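Caspase recruitment domain-containing protein 19 (PDB 4DWN) plays a role in inhibiting the effects of BCL10-induced NF-kappa-B activation, associating with BCL10 through its caspase recruitment domain. Local coordinates at residues V12-F17 with R95-H100. Numbering follows the deposited sequence.
Sequences VQDTPF and RLPSRH. With SO4 (sulfate ion), chain C; SO4 (sulfate ion), chain D.
The carboxylate of D14 grips S98 with both oxygens, a case of an acidic side chain on a helix flank receiving the start of a short 3-10 turn. OD1 of D14 accepts the backbone N of S98 on its syn lone pair at 2.9 Å. OD2 of D14 takes the hydroxyl OG of S98 at 2.5 Å, also from the syn side but 17° out of the carboxylate plane. The hydroxyl is brought there by a first torsion that sets OG of S98 between its own backbone N and carbonyl carbon. OD2 of D14 is also hydrogen-bonded to the hydroxyl of Y82, and OG of S98 to NE of R10, so the buried acid belongs to a wider polar network. In the CARD, a helical bundle of the death-fold family, these bonds tie the C-terminal segment after helix 90-94 back to helix 7-19, next to helix 75-88, whose Y82 and L85 pack on L96. Replacing D14 with an alanine would probably leave both the amide and the hydroxyl of S98 without their acceptor across the contact, and the Y82 hydroxyl without this partner. One helical turn further on, the F17 ring, its CG anti to the backbone N (chi1 -175°), reaches out beside P97. CD of P97 lies over one ring face in a CH-pi contact, 3.9 Å from the F17 centroid, and CD2 of L96 meets CD2 of F17 obliquely at 3.7 Å. CZ of F17 lies over one face of the R95 guanidinium, toward its rim, with the ring and guanidinium planes 67° apart; at the guanidinium edge, NH1 of R95 donates to O1 of a sulfate ion, probably from the crystallisation liquor.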
# COMPACT_ATOMS: atom_id res chain seq x y z
N VAL A 12 8.36 6.18 -1.75
CA VAL A 12 8.38 7.23 -2.75
C VAL A 12 9.00 6.68 -4.04
O VAL A 12 8.45 6.89 -5.14
CB VAL A 12 9.22 8.45 -2.24
CG1 VAL A 12 9.57 9.41 -3.41
CG2 VAL A 12 8.50 9.15 -1.15
N GLN A 13 10.11 5.96 -3.93
CA GLN A 13 10.78 5.40 -5.09
C GLN A 13 9.90 4.41 -5.87
O GLN A 13 9.94 4.35 -7.12
CB GLN A 13 12.05 4.68 -4.67
CG GLN A 13 12.78 4.08 -5.86
CD GLN A 13 14.05 3.33 -5.47
OE1 GLN A 13 14.34 3.15 -4.31
NE2 GLN A 13 14.81 2.91 -6.46
N ASP A 14 9.17 3.60 -5.12
CA ASP A 14 8.35 2.52 -5.69
C ASP A 14 6.97 2.92 -6.16
O ASP A 14 6.29 2.12 -6.81
CB ASP A 14 8.19 1.40 -4.65
CG ASP A 14 9.46 0.67 -4.39
OD1 ASP A 14 10.30 0.57 -5.30
OD2 ASP A 14 9.59 0.09 -3.28
N THR A 15 6.51 4.12 -5.81
CA THR A 15 5.13 4.50 -6.07
C THR A 15 4.72 4.45 -7.56
O THR A 15 3.67 3.86 -7.89
CB THR A 15 4.78 5.82 -5.39
OG1 THR A 15 4.65 5.58 -3.97
CG2 THR A 15 3.41 6.38 -5.90
N PRO A 16 5.57 4.98 -8.46
CA PRO A 16 5.15 4.92 -9.88
C PRO A 16 5.02 3.47 -10.39
O PRO A 16 4.07 3.10 -11.10
CB PRO A 16 6.26 5.69 -10.60
CG PRO A 16 6.63 6.72 -9.53
CD PRO A 16 6.66 5.95 -8.26
N PHE A 17 5.96 2.64 -9.99
CA PHE A 17 5.92 1.22 -10.32
C PHE A 17 4.64 0.56 -9.73
O PHE A 17 3.90 -0.15 -10.41
CB PHE A 17 7.16 0.52 -9.73
CG PHE A 17 7.29 -0.92 -10.12
CD1 PHE A 17 7.87 -1.29 -11.32
CD2 PHE A 17 6.90 -1.91 -9.24
CE1 PHE A 17 8.01 -2.63 -11.65
CE2 PHE A 17 7.04 -3.24 -9.56
CZ PHE A 17 7.60 -3.59 -10.77
N ARG A 95 9.74 -7.75 -6.87
CA ARG A 95 10.20 -7.03 -8.06
C ARG A 95 10.35 -5.52 -7.88
O ARG A 95 10.68 -4.82 -8.83
CB ARG A 95 9.20 -7.29 -9.20
CG ARG A 95 9.08 -8.75 -9.50
CD ARG A 95 8.01 -9.03 -10.55
NE ARG A 95 8.28 -8.17 -11.70
CZ ARG A 95 7.38 -7.43 -12.35
NH1 ARG A 95 7.80 -6.66 -13.35
NH2 ARG A 95 6.10 -7.48 -12.05
N LEU A 96 10.10 -5.00 -6.68
CA LEU A 96 10.14 -3.54 -6.49
C LEU A 96 11.49 -2.92 -6.82
O LEU A 96 12.54 -3.46 -6.49
CB LEU A 96 9.77 -3.16 -5.08
CG LEU A 96 8.33 -3.57 -4.69
CD1 LEU A 96 8.05 -3.16 -3.25
CD2 LEU A 96 7.34 -3.00 -5.70
N PRO A 97 11.46 -1.75 -7.49
CA PRO A 97 12.69 -1.00 -7.77
C PRO A 97 13.55 -0.83 -6.53
O PRO A 97 14.76 -0.93 -6.66
CB PRO A 97 12.16 0.36 -8.25
CG PRO A 97 10.85 0.02 -8.91
CD PRO A 97 10.27 -1.10 -8.07
N SER A 98 12.95 -0.58 -5.36
CA SER A 98 13.73 -0.27 -4.16
C SER A 98 14.51 -1.47 -3.64
O SER A 98 15.41 -1.30 -2.82
CB SER A 98 12.86 0.27 -3.02
OG SER A 98 11.89 -0.67 -2.62
N ARG A 99 14.20 -2.65 -4.14
CA ARG A 99 14.93 -3.85 -3.72
C ARG A 99 16.23 -3.95 -4.51
O ARG A 99 17.21 -4.48 -4.01
CB ARG A 99 14.06 -5.10 -3.94
CG ARG A 99 14.57 -6.38 -3.24
CD ARG A 99 13.46 -7.44 -3.10
NE ARG A 99 12.19 -6.82 -2.80
CZ ARG A 99 11.81 -6.43 -1.59
NH1 ARG A 99 10.64 -5.84 -1.41
NH2 ARG A 99 12.63 -6.63 -0.54
N HIS A 100 16.23 -3.43 -5.75
CA HIS A 100 17.31 -3.69 -6.70
C HIS A 100 18.06 -2.41 -7.06
O HIS A 100 18.54 -2.24 -8.17
CB HIS A 100 16.72 -4.38 -7.94
CG HIS A 100 15.86 -5.56 -7.61
ND1 HIS A 100 16.37 -6.72 -7.08
CD2 HIS A 100 14.51 -5.74 -7.69
CE1 HIS A 100 15.39 -7.58 -6.86
NE2 HIS A 100 14.25 -7.01 -7.22
OXT HIS A 100 18.21 -1.51 -6.23
S SO4 C . 10.79 -5.76 2.56
O1 SO4 C . 10.58 -5.15 1.21
O2 SO4 C . 11.52 -4.81 3.41
O3 SO4 C . 9.46 -6.03 3.19
O4 SO4 C . 11.58 -7.03 2.44
S SO4 D . 4.87 -5.98 -15.56
O1 SO4 D . 5.83 -5.64 -14.54
O2 SO4 D . 3.57 -5.98 -14.87
O3 SO4 D . 4.88 -4.93 -16.56
O4 SO4 D . 5.16 -7.29 -16.11